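Adenylate cyclase (Hippeastrum hybrid cultivar, PDB 6YP4) is named as an adenylate cyclase but shows dominant triphosphatase activity and belongs to the metal-binding CYTH family. Local coordinates at residues L31-F36 with G132-R137; Y155-S160 with F196-S201; I3-R8 with C165-P170. All blocks are in the same frame, centred on the assembly; numbering follows the deposited sequence.

Interaction 1: L31-F36 with G132-R137; sequences LQHNLF and GFRNVR. With GCP (phosphomethylphosphonic acid guanylate ester), chain B.
Gln32 and Asn135 face each other across two antiparallel strands, 26-39 and 127-141, of the curled sheet that forms the triphosphate tunnel of the CYTH fold. They are a hydrogen-bonded pair. Gln32 N gives to Asn135 O at 2.8 Å, and Asn135 N gives back to Gln32 O. Asn34 and Phe133 form the next such pair. These four side chains lie on the ligand side of the sheet. Leu31, His33, Arg134 and Val136 lie on the other face.

Gln32 CB is 3.6 Å from Asn135 O, and CG lies close to that oxygen too. With CG beside the backbone N (chi1 -40°) and the chain extended beyond it, CD and the amide are carried along Asn135. At the tip, Gln32 OE1 accepts a hydrogen bond from Asn135 ND2 at 3.1 Å. The donor comes from above the carbonyl plane, 44° out of it. The two side chains run side by side in the same direction. Asn135 ND2 also bonds Asp151, and Asn135 OD1 bonds Thr153, which fixes the rotation of this amide. Gln32 OE1 also sits 3.9 Å above the centre of the Arg137 guanidinium. Gln32 NE2 is 3.7 Å from Arg137 NH1, over the same group.

Arg137 bends at chi3 (-60°). Its guanidinium edge reaches the nucleotide analogue, with NH1 3.0 Å from GCP O2B. NH2 bonds the same oxygen, so two N-H groups grip it. Arg137 NE forms a salt bridge with Asp151.

Asn34 ND2 lies 3.4 Å from Phe133 CE1, while Asn34 OD1 accepts from Arg54 NE. The Phe36 and Phe133 rings tilt only slightly against each other but are displaced so far that they hardly overlap. Their closest atoms are Phe36 CE1 and Phe133 CE2, 3.4 Å apart.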
loop_
_atom_site.group_PDB
_atom_site.type_symbol
_atom_site.label_atom_id
_atom_site.label_comp_id
_atom_site.label_asym_id
_atom_site.label_seq_id
_atom_site.Cartn_x
_atom_site.Cartn_y
_atom_site.Cartn_z
ATOM N N LEU A 31 -2.158 -9.883 -9.620
ATOM C CA LEU A 31 -1.243 -10.333 -10.662
ATOM C C LEU A 31 -0.436 -9.149 -11.190
ATOM O O LEU A 31 -1.002 -8.097 -11.496
ATOM C CB LEU A 31 -2.045 -10.982 -11.792
ATOM C CG LEU A 31 -1.265 -11.375 -13.033
ATOM C CD1 LEU A 31 -0.276 -12.442 -12.632
ATOM C CD2 LEU A 31 -2.212 -11.891 -14.095
ATOM N N GLN A 32 0.884 -9.310 -11.270
ATOM C CA GLN A 32 1.790 -8.290 -11.791
ATOM C C GLN A 32 2.538 -8.837 -12.999
ATOM O O GLN A 32 2.983 -9.991 -12.986
ATOM C CB GLN A 32 2.818 -7.857 -10.728
ATOM C CG GLN A 32 2.244 -7.731 -9.292
ATOM C CD GLN A 32 3.282 -7.318 -8.263
ATOM O OE1 GLN A 32 4.341 -7.925 -8.172
ATOM N NE2 GLN A 32 2.983 -6.241 -7.480
ATOM N N HIS A 33 2.683 -8.014 -14.039
ATOM C CA HIS A 33 3.667 -8.255 -15.098
ATOM C C HIS A 33 4.696 -7.136 -15.058
ATOM O O HIS A 33 4.344 -5.957 -15.189
ATOM C CB HIS A 33 3.006 -8.356 -16.482
ATOM C CG HIS A 33 2.120 -9.559 -16.654
ATOM N ND1 HIS A 33 0.807 -9.588 -16.231
ATOM C CD2 HIS A 33 2.353 -10.772 -17.234
ATOM C CE1 HIS A 33 0.283 -10.769 -16.502
ATOM N NE2 HIS A 33 1.197 -11.505 -17.126
ATOM N N ASN A 34 5.960 -7.505 -14.844
ATOM C CA ASN A 34 7.058 -6.560 -14.709
ATOM C C ASN A 34 7.854 -6.520 -16.010
ATOM O O ASN A 34 8.360 -7.555 -16.452
ATOM C CB ASN A 34 7.974 -6.969 -13.553
ATOM C CG ASN A 34 7.242 -7.075 -12.227
ATOM O OD1 ASN A 34 6.732 -6.085 -11.722
ATOM N ND2 ASN A 34 7.256 -8.262 -11.617
ATOM N N LEU A 35 7.980 -5.341 -16.616
ATOM C CA LEU A 35 8.824 -5.175 -17.796
ATOM C C LEU A 35 9.944 -4.177 -17.525
ATOM O O LEU A 35 9.782 -3.233 -16.746
ATOM C CB LEU A 35 8.018 -4.722 -19.007
ATOM C CG LEU A 35 7.185 -5.821 -19.653
ATOM C CD1 LEU A 35 5.946 -6.148 -18.834
ATOM C CD2 LEU A 35 6.805 -5.397 -21.046
ATOM N N PHE A 36 11.086 -4.375 -18.191
ATOM C CA PHE A 36 12.291 -3.603 -17.909
ATOM C C PHE A 36 12.890 -3.022 -19.186
ATOM O O PHE A 36 12.727 -3.570 -20.285
ATOM C CB PHE A 36 13.344 -4.461 -17.185
ATOM C CG PHE A 36 12.869 -5.008 -15.879
ATOM C CD1 PHE A 36 12.178 -6.216 -15.833
ATOM C CD2 PHE A 36 13.096 -4.318 -14.696
ATOM C CE1 PHE A 36 11.718 -6.726 -14.641
ATOM C CE2 PHE A 36 12.630 -4.818 -13.500
ATOM C CZ PHE A 36 11.952 -6.030 -13.469
ATOM N N GLY A 132 10.698 -9.334 -19.418
ATOM C CA GLY A 132 10.158 -9.273 -18.073
ATOM C C GLY A 132 9.649 -10.606 -17.585
ATOM O O GLY A 132 9.997 -11.659 -18.124
ATOM N N PHE A 133 8.820 -10.551 -16.545
ATOM C CA PHE A 133 8.311 -11.756 -15.902
ATOM C C PHE A 133 7.043 -11.407 -15.134
ATOM O O PHE A 133 6.711 -10.237 -14.936
ATOM C CB PHE A 133 9.361 -12.400 -14.980
ATOM C CG PHE A 133 9.894 -11.474 -13.913
ATOM C CD1 PHE A 133 9.287 -11.403 -12.659
ATOM C CD2 PHE A 133 11.006 -10.673 -14.160
ATOM C CE1 PHE A 133 9.769 -10.534 -11.673
ATOM C CE2 PHE A 133 11.500 -9.811 -13.169
ATOM C CZ PHE A 133 10.871 -9.741 -11.928
ATOM N N ARG A 134 6.358 -12.455 -14.678
ATOM C CA ARG A 134 5.055 -12.397 -14.034
ATOM C C ARG A 134 5.214 -12.695 -12.537
ATOM O O ARG A 134 6.133 -13.414 -12.131
ATOM C CB ARG A 134 4.107 -13.411 -14.713
ATOM C CG ARG A 134 2.758 -13.711 -14.053
ATOM C CD ARG A 134 2.107 -14.960 -14.699
ATOM N NE ARG A 134 0.663 -15.079 -14.450
ATOM C CZ ARG A 134 0.116 -15.841 -13.504
ATOM N NH1 ARG A 134 -1.205 -15.882 -13.356
ATOM N NH2 ARG A 134 0.884 -16.569 -12.704
ATOM N N ASN A 135 4.333 -12.131 -11.714
ATOM C CA ASN A 135 4.401 -12.402 -10.281
ATOM C C ASN A 135 3.011 -12.273 -9.671
ATOM O O ASN A 135 2.287 -11.320 -9.973
ATOM C CB ASN A 135 5.390 -11.447 -9.588
ATOM C CG ASN A 135 5.518 -11.694 -8.081
ATOM O OD1 ASN A 135 6.146 -12.668 -7.644
ATOM N ND2 ASN A 135 4.964 -10.776 -7.274
ATOM N N VAL A 136 2.639 -13.257 -8.858
ATOM C CA VAL A 136 1.417 -13.226 -8.064
ATOM C C VAL A 136 1.790 -12.816 -6.648
ATOM O O VAL A 136 2.605 -13.476 -6.001
ATOM C CB VAL A 136 0.699 -14.582 -8.068
ATOM C CG1 VAL A 136 -0.585 -14.499 -7.211
ATOM C CG2 VAL A 136 0.349 -14.982 -9.481
ATOM N N ARG A 137 1.190 -11.731 -6.155
ATOM C CA ARG A 137 1.538 -11.183 -4.851
ATOM C C ARG A 137 0.300 -11.163 -3.972
ATOM O O ARG A 137 -0.697 -10.522 -4.319
ATOM C CB ARG A 137 2.130 -9.772 -4.974
ATOM C CG ARG A 137 2.199 -9.004 -3.644
ATOM C CD ARG A 137 3.137 -7.817 -3.767
ATOM N NE ARG A 137 4.509 -8.217 -4.111
ATOM C CZ ARG A 137 5.467 -7.363 -4.474
ATOM N NH1 ARG A 137 5.213 -6.063 -4.555
ATOM N NH2 ARG A 137 6.683 -7.798 -4.766
HETATM P PG GCP B . 10.796 -6.884 -4.658
HETATM O O1G GCP B . 11.431 -7.850 -3.702
HETATM O O2G GCP B . 9.836 -7.603 -5.580
HETATM O O3G GCP B . 11.868 -6.191 -5.462
HETATM C C3B GCP B . 9.867 -5.653 -3.680
HETATM P PB GCP B . 9.144 -4.404 -4.844
HETATM O O1B GCP B . 10.087 -4.047 -5.957
HETATM O O2B GCP B . 7.807 -4.869 -5.367
HETATM O O3A GCP B . 8.906 -3.060 -3.928
HETATM P PA GCP B . 7.978 -1.838 -4.517
HETATM O O1A GCP B . 8.692 -0.544 -4.167
HETATM O O2A GCP B . 7.906 -1.999 -6.020
HETATM O "O5'" GCP B . 6.423 -1.926 -3.864
HETATM C "C5'" GCP B . 6.191 -2.803 -2.770
HETATM C "C4'" GCP B . 6.963 -2.322 -1.467
HETATM O "O4'" GCP B . 6.832 -0.795 -1.178
HETATM C "C3'" GCP B . 6.455 -2.899 -0.447
HETATM O "O3'" GCP B . 7.507 -3.345 0.445
HETATM C "C2'" GCP B . 5.402 -1.811 0.273
HETATM O "O2'" GCP B . 5.456 -1.862 1.748
HETATM C "C1'" GCP B . 5.638 -0.639 -0.177
HETATM N N9 GCP B . 4.408 -0.107 -0.888
HETATM C C8 GCP B . 4.285 -0.223 -2.216
HETATM N N7 GCP B . 3.116 0.323 -2.596
HETATM C C5 GCP B . 2.506 0.781 -1.491
HETATM C C6 GCP B . 1.289 1.430 -1.297
HETATM O O6 GCP B . 0.587 1.666 -2.225
HETATM N N1 GCP B . 0.911 1.787 -0.070
HETATM C C2 GCP B . 1.715 1.516 0.993
HETATM N N2 GCP B . 1.198 1.953 2.288
HETATM N N3 GCP B . 2.904 0.881 0.806
HETATM C C4 GCP B . 3.299 0.515 -0.437
#

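Interaction 2: Y155-S160 with F196-S201; sequences YGFGTS and FAVFRS
Two first torsions bring Tyr155 and Val198 together. Tyr155 has CG anti to the carbonyl carbon (chi1 -55°), which sends the ring toward the helix. Val198 has CG1 opposite the backbone N (chi1 168°), and this methyl meets the ring. CG1 lies over one face of the tyrosine, offset toward the rim. It is 3.5 Å from Tyr155 CZ. The approach is a CH-pi contact, with Val198 CG1 3.9 Å from the ring centroid and 26° off the ring normal. The hydroxyl end is touched as well, with Tyr155 OH 3.7 Å from Val198 CB. On another part of the ring, Tyr155 CE1 is 4.1 Å from Phe199 CB.

Residues 155-158 form the tight turn of a beta hairpin between strands 147-155 and 158-166. Tyr155 N bonds Gly158 O at 2.9 Å across the turn. The partner is the short helix 195-201. Its first residue, Lys195, hydrogen-bonds GCP. The position of this helix is consistent with the C-terminal plug helix of triphosphate tunnel enzymes.

Phe157 projects from the turn toward the helix backbone. Its ring is held on one face by Tyr155 CB. Phe157 CZ comes within 3.4 Å of Val198 O, and its ring edge faces Phe199 O. Phe157 CE1 also touches Val198 CG1, so this one methyl meets both aromatic rings. Val198 O accepts a hydrogen bond from Ser201 OG at 2.9 Å, which supplies a polar partner beside the phenylalanine. The Tyr155 ring also meets the Phe133 ring of strand 127-141.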
loop_
_atom_site.group_PDB
_atom_site.type_symbol
_atom_site.label_atom_id
_atom_site.label_comp_id
_atom_site.label_asym_id
_atom_site.label_seq_id
_atom_site.Cartn_x
_atom_site.Cartn_y
_atom_site.Cartn_z
ATOM N N TYR A 155 9.369 -16.873 -13.669
ATOM C CA TYR A 155 10.291 -16.470 -14.712
ATOM C C TYR A 155 10.110 -17.412 -15.891
ATOM O O TYR A 155 9.428 -18.435 -15.798
ATOM C CB TYR A 155 11.740 -16.513 -14.217
ATOM C CG TYR A 155 12.034 -15.723 -12.970
ATOM C CD1 TYR A 155 12.256 -14.343 -13.027
ATOM C CD2 TYR A 155 12.111 -16.351 -11.729
ATOM C CE1 TYR A 155 12.536 -13.608 -11.879
ATOM C CE2 TYR A 155 12.379 -15.625 -10.576
ATOM C CZ TYR A 155 12.599 -14.255 -10.657
ATOM O OH TYR A 155 12.872 -13.538 -9.498
ATOM N N GLY A 156 10.728 -17.074 -17.016
ATOM C CA GLY A 156 10.695 -18.004 -18.128
ATOM C C GLY A 156 11.234 -19.369 -17.752
ATOM O O GLY A 156 10.760 -20.390 -18.253
ATOM N N PHE A 157 12.185 -19.407 -16.826
ATOM C CA PHE A 157 13.023 -20.572 -16.596
ATOM C C PHE A 157 12.732 -21.287 -15.283
ATOM O O PHE A 157 13.373 -22.301 -15.000
ATOM C CB PHE A 157 14.495 -20.148 -16.647
ATOM C CG PHE A 157 14.764 -18.846 -15.945
ATOM C CD1 PHE A 157 14.865 -18.801 -14.571
ATOM C CD2 PHE A 157 14.904 -17.666 -16.656
ATOM C CE1 PHE A 157 15.098 -17.601 -13.916
ATOM C CE2 PHE A 157 15.139 -16.465 -16.008
ATOM C CZ PHE A 157 15.239 -16.435 -14.642
ATOM N N GLY A 158 11.799 -20.798 -14.471
ATOM C CA GLY A 158 11.494 -21.467 -13.223
ATOM C C GLY A 158 10.654 -20.552 -12.357
ATOM O O GLY A 158 10.410 -19.395 -12.701
ATOM N N THR A 159 10.230 -21.094 -11.217
ATOM C CA THR A 159 9.379 -20.398 -10.252
ATOM C C THR A 159 10.120 -20.261 -8.930
ATOM O O THR A 159 10.833 -21.183 -8.507
ATOM C CB THR A 159 8.072 -21.164 -10.031
ATOM O OG1 THR A 159 7.480 -21.450 -11.297
ATOM C CG2 THR A 159 7.091 -20.351 -9.197
ATOM N N SER A 160 9.987 -19.098 -8.291
ATOM C CA SER A 160 10.523 -18.900 -6.952
ATOM C C SER A 160 9.429 -18.328 -6.059
ATOM O O SER A 160 8.444 -17.767 -6.542
ATOM C CB SER A 160 11.739 -17.968 -6.957
ATOM O OG SER A 160 11.360 -16.619 -7.139
ATOM N N PHE A 196 15.035 -8.867 -9.974
ATOM C CA PHE A 196 15.646 -8.323 -11.185
ATOM C C PHE A 196 16.940 -9.050 -11.497
ATOM O O PHE A 196 17.173 -9.472 -12.634
ATOM C CB PHE A 196 15.896 -6.819 -11.031
ATOM C CG PHE A 196 16.513 -6.167 -12.246
ATOM C CD1 PHE A 196 15.842 -6.144 -13.458
ATOM C CD2 PHE A 196 17.763 -5.564 -12.166
ATOM C CE1 PHE A 196 16.409 -5.527 -14.576
ATOM C CE2 PHE A 196 18.331 -4.941 -13.280
ATOM C CZ PHE A 196 17.652 -4.927 -14.485
ATOM N N ALA A 197 17.790 -9.216 -10.485
ATOM C CA ALA A 197 19.050 -9.930 -10.666
ATOM C C ALA A 197 18.820 -11.349 -11.164
ATOM O O ALA A 197 19.539 -11.827 -12.051
ATOM C CB ALA A 197 19.829 -9.945 -9.347
ATOM N N VAL A 198 17.837 -12.045 -10.587
ATOM C CA VAL A 198 17.535 -13.413 -11.005
ATOM C C VAL A 198 17.049 -13.431 -12.453
ATOM O O VAL A 198 17.451 -14.291 -13.252
ATOM C CB VAL A 198 16.508 -14.049 -10.048
ATOM C CG1 VAL A 198 15.973 -15.336 -10.630
ATOM C CG2 VAL A 198 17.131 -14.302 -8.668
ATOM N N PHE A 199 16.169 -12.488 -12.804
ATOM C CA PHE A 199 15.718 -12.364 -14.186
ATOM C C PHE A 199 16.900 -12.246 -15.136
ATOM O O PHE A 199 17.053 -13.059 -16.056
ATOM C CB PHE A 199 14.794 -11.153 -14.322
ATOM C CG PHE A 199 14.487 -10.780 -15.746
ATOM C CD1 PHE A 199 14.843 -9.526 -16.237
ATOM C CD2 PHE A 199 13.833 -11.674 -16.587
ATOM C CE1 PHE A 199 14.559 -9.162 -17.539
ATOM C CE2 PHE A 199 13.539 -11.319 -17.908
ATOM C CZ PHE A 199 13.907 -10.061 -18.382
ATOM N N ARG A 200 17.769 -11.254 -14.908
ATOM C CA ARG A 200 18.903 -11.033 -15.808
ATOM C C ARG A 200 19.841 -12.231 -15.840
ATOM O O ARG A 200 20.440 -12.518 -16.884
ATOM C CB ARG A 200 19.670 -9.771 -15.400
ATOM C CG ARG A 200 18.834 -8.487 -15.427
ATOM C CD ARG A 200 18.394 -8.135 -16.851
ATOM N NE ARG A 200 19.428 -7.406 -17.585
ATOM C CZ ARG A 200 19.569 -7.431 -18.907
ATOM N NH1 ARG A 200 18.746 -8.165 -19.647
ATOM N NH2 ARG A 200 20.544 -6.736 -19.489
ATOM N N SER A 201 19.986 -12.941 -14.717
ATOM C CA SER A 201 20.889 -14.086 -14.676
ATOM C C SER A 201 20.376 -15.244 -15.526
ATOM O O SER A 201 21.168 -16.081 -15.976
ATOM C CB SER A 201 21.085 -14.544 -13.233
ATOM O OG SER A 201 20.080 -15.477 -12.867
#

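Interaction 3: I3-R8 with C165-P170; sequences IEIKLR and CETTEP. With GCP (phosphomethylphosphonic acid guanylate ester), chain B; EDO (1,2-ethanediol), chain H.
Glu4 and Glu166 meet through their aliphatic parts, with Glu4 CG 3.5 Å from Glu166 CA. They are a non-hydrogen-bonded antiparallel pair, and both belong to the GCP pocket. Glu166 CB is 3.3 Å from GCP O3'. Lys6 NZ reaches GCP O1G at 3.0 Å in a weak hydrogen bond. Its chain is fully extended beyond CG, which carries the ammonium out to the terminal phosphate. Glu2, Glu4 and Lys6 make up the ExExK signature of CYTH proteins.

Backbone bonds around them hold Glu4 and Glu166 opposite each other. Ile5 N bonds Cys165 O at 2.8 Å, and Cys165 N bonds Ile5 O at 3.1 Å. Thr167 N then bonds Ile3 O at 3.2 Å, just where strand 158-166 ends. Beyond it, Thr167 OG1 accepts from Glu169 N at 2.9 Å and forms an ST turn. Glu169 is at the N-cap position, right before helix 170-183.

Pro170 begins that helix. Its CB packs against Ile3 CG2 at 3.9 Å and also against Ile5 CD1. Thr168 and Glu169 hydrogen-bond Glu169 and Thr168 of the second subunit. Strand 2-9 pairs with both 158-166 and 76-86. Ile5 and Pro170 touch Val76 of strand 76-86, and Ile5 also packs on Lys174 of helix 170-183.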
loop_
_atom_site.group_PDB
_atom_site.type_symbol
_atom_site.label_atom_id
_atom_site.label_comp_id
_atom_site.label_asym_id
_atom_site.label_seq_id
_atom_site.Cartn_x
_atom_site.Cartn_y
_atom_site.Cartn_z
ATOM N N ILE A 3 13.992 -0.122 2.864
ATOM C CA ILE A 3 14.503 -1.249 3.640
ATOM C C ILE A 3 13.443 -2.341 3.698
ATOM O O ILE A 3 12.305 -2.092 4.116
ATOM C CB ILE A 3 14.908 -0.813 5.057
ATOM C CG1 ILE A 3 15.974 0.282 4.985
ATOM C CG2 ILE A 3 15.411 -2.008 5.848
ATOM C CD1 ILE A 3 16.757 0.477 6.265
ATOM N N GLU A 4 13.823 -3.557 3.293
ATOM C CA GLU A 4 12.918 -4.696 3.320
ATOM C C GLU A 4 13.640 -5.926 3.850
ATOM O O GLU A 4 14.855 -6.094 3.681
ATOM C CB GLU A 4 12.320 -5.014 1.931
ATOM C CG GLU A 4 10.949 -4.378 1.688
ATOM C CD GLU A 4 10.124 -5.063 0.611
ATOM O OE1 GLU A 4 10.494 -4.963 -0.576
ATOM O OE2 GLU A 4 9.092 -5.687 0.948
ATOM N N ILE A 5 12.880 -6.771 4.523
ATOM C CA ILE A 5 13.309 -8.122 4.864
ATOM C C ILE A 5 12.916 -9.002 3.686
ATOM O O ILE A 5 11.841 -8.817 3.107
ATOM C CB ILE A 5 12.648 -8.595 6.175
ATOM C CG1 ILE A 5 12.914 -7.591 7.307
ATOM C CG2 ILE A 5 13.103 -9.987 6.550
ATOM C CD1 ILE A 5 14.353 -7.338 7.549
ATOM N N LYS A 6 13.783 -9.937 3.287
ATOM C CA LYS A 6 13.496 -10.774 2.122
ATOM C C LYS A 6 13.945 -12.201 2.409
ATOM O O LYS A 6 15.147 -12.471 2.502
ATOM C CB LYS A 6 14.171 -10.224 0.863
ATOM C CG LYS A 6 13.585 -8.902 0.376
ATOM C CD LYS A 6 14.155 -8.484 -0.967
ATOM C CE LYS A 6 13.520 -7.198 -1.463
ATOM N NZ LYS A 6 14.074 -6.817 -2.793
ATOM N N LEU A 7 12.979 -13.108 2.544
ATOM C CA LEU A 7 13.227 -14.520 2.816
ATOM C C LEU A 7 12.709 -15.358 1.656
ATOM O O LEU A 7 11.664 -15.052 1.081
ATOM C CB LEU A 7 12.536 -14.955 4.102
ATOM C CG LEU A 7 12.654 -14.018 5.305
ATOM C CD1 LEU A 7 11.712 -14.476 6.408
ATOM C CD2 LEU A 7 14.091 -13.969 5.823
ATOM N N ARG A 8 13.425 -16.422 1.309
ATOM C CA ARG A 8 13.021 -17.277 0.199
ATOM C C ARG A 8 12.436 -18.580 0.735
ATOM O O ARG A 8 13.003 -19.186 1.645
ATOM C CB ARG A 8 14.210 -17.555 -0.724
ATOM C CG ARG A 8 13.873 -18.425 -1.927
ATOM C CD ARG A 8 15.085 -18.601 -2.829
ATOM N NE ARG A 8 14.781 -19.474 -3.955
ATOM C CZ ARG A 8 15.701 -20.046 -4.725
ATOM N NH1 ARG A 8 16.998 -19.836 -4.496
ATOM N NH2 ARG A 8 15.324 -20.831 -5.723
ATOM N N CYS A 165 8.964 -7.936 3.797
ATOM C CA CYS A 165 8.371 -6.992 4.741
ATOM C C CYS A 165 9.170 -5.694 4.754
ATOM O O CYS A 165 10.344 -5.689 5.134
ATOM C CB CYS A 165 8.320 -7.596 6.149
ATOM S SG CYS A 165 7.474 -6.523 7.330
ATOM N N GLU A 166 8.527 -4.592 4.365
ATOM C CA GLU A 166 9.141 -3.271 4.435
ATOM C C GLU A 166 9.014 -2.731 5.852
ATOM O O GLU A 166 7.932 -2.773 6.446
ATOM C CB GLU A 166 8.468 -2.318 3.437
ATOM C CG GLU A 166 9.415 -1.322 2.748
ATOM C CD GLU A 166 9.654 -0.057 3.561
ATOM O OE1 GLU A 166 8.845 0.219 4.476
ATOM O OE2 GLU A 166 10.646 0.662 3.280
ATOM N N THR A 167 10.112 -2.218 6.394
ATOM C CA THR A 167 10.104 -1.812 7.790
ATOM C C THR A 167 11.188 -0.768 8.017
ATOM O O THR A 167 12.147 -0.659 7.246
ATOM C CB THR A 167 10.314 -3.018 8.704
ATOM O OG1 THR A 167 10.346 -2.601 10.074
ATOM C CG2 THR A 167 11.630 -3.723 8.347
ATOM N N THR A 168 11.009 0.013 9.081
ATOM C CA THR A 168 12.050 0.909 9.554
ATOM C C THR A 168 12.887 0.276 10.653
ATOM O O THR A 168 13.873 0.882 11.082
ATOM C CB THR A 168 11.447 2.226 10.069
ATOM O OG1 THR A 168 10.694 1.978 11.262
ATOM C CG2 THR A 168 10.549 2.837 9.030
ATOM N N GLU A 169 12.522 -0.932 11.107
ATOM C CA GLU A 169 13.245 -1.649 12.151
ATOM C C GLU A 169 13.679 -3.029 11.639
ATOM O O GLU A 169 13.181 -4.053 12.110
ATOM C CB GLU A 169 12.402 -1.820 13.414
ATOM C CG GLU A 169 11.654 -0.582 13.889
ATOM C CD GLU A 169 10.909 -0.834 15.195
ATOM O OE1 GLU A 169 11.554 -1.253 16.183
ATOM O OE2 GLU A 169 9.680 -0.660 15.221
ATOM N N PRO A 170 14.642 -3.074 10.709
ATOM C CA PRO A 170 14.958 -4.368 10.066
ATOM C C PRO A 170 15.397 -5.461 11.023
ATOM O O PRO A 170 14.954 -6.608 10.878
ATOM C CB PRO A 170 16.078 -4.002 9.076
ATOM C CG PRO A 170 16.599 -2.667 9.543
ATOM C CD PRO A 170 15.439 -1.970 10.156
HETATM P PG GCP B . 10.796 -6.884 -4.658
HETATM O O1G GCP B . 11.431 -7.850 -3.702
HETATM O O2G GCP B . 9.836 -7.603 -5.580
HETATM O O3G GCP B . 11.868 -6.191 -5.462
HETATM C C3B GCP B . 9.867 -5.653 -3.680
HETATM P PB GCP B . 9.144 -4.404 -4.844
HETATM O O1B GCP B . 10.087 -4.047 -5.957
HETATM O O2B GCP B . 7.807 -4.869 -5.367
HETATM O O3A GCP B . 8.906 -3.060 -3.928
HETATM P PA GCP B . 7.978 -1.838 -4.517
HETATM O O1A GCP B . 8.692 -0.544 -4.167
HETATM O O2A GCP B . 7.906 -1.999 -6.020
HETATM O "O5'" GCP B . 6.423 -1.926 -3.864
HETATM C "C5'" GCP B . 6.191 -2.803 -2.770
HETATM C "C4'" GCP B . 6.963 -2.322 -1.467
HETATM O "O4'" GCP B . 6.832 -0.795 -1.178
HETATM C "C3'" GCP B . 6.455 -2.899 -0.447
HETATM O "O3'" GCP B . 7.507 -3.345 0.445
HETATM C "C2'" GCP B . 5.402 -1.811 0.273
HETATM O "O2'" GCP B . 5.456 -1.862 1.748
HETATM C "C1'" GCP B . 5.638 -0.639 -0.177
HETATM N N9 GCP B . 4.408 -0.107 -0.888
HETATM C C8 GCP B . 4.285 -0.223 -2.216
HETATM N N7 GCP B . 3.116 0.323 -2.596
HETATM C C5 GCP B . 2.506 0.781 -1.491
HETATM C C6 GCP B . 1.289 1.430 -1.297
HETATM O O6 GCP B . 0.587 1.666 -2.225
HETATM N N1 GCP B . 0.911 1.787 -0.070
HETATM C C2 GCP B . 1.715 1.516 0.993
HETATM N N2 GCP B . 1.198 1.953 2.288
HETATM N N3 GCP B . 2.904 0.881 0.806
HETATM C C4 GCP B . 3.299 0.515 -0.437
HETATM C C1 EDO H . 16.472 -21.982 -0.786
HETATM O O1 EDO H . 15.649 -22.296 -1.919
HETATM C C2 EDO H . 15.740 -20.990 0.101
HETATM O O2 EDO H . 14.595 -21.622 0.687
#

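How the interactions relate
Strand 2-9 comes first and opens the loop that interaction 3 closes at 165-170. Strand 26-39 follows and is joined by 127-141 in interaction 1, which is therefore nested inside that loop. The hairpin at 155-160 opens interaction 2 after interaction 1 has closed, so those two are in series. Interaction 2 closes at helix 195-201, beyond 165-170, so interactions 2 and 3 cross. Both use strand 158-166. Interactions 1 and 2 touch: Phe133 packs on Tyr155 and Phe199, and Phe36 on Phe196. Interactions 1 and 3 are about 20 Å apart between centres, yet both touch GCP.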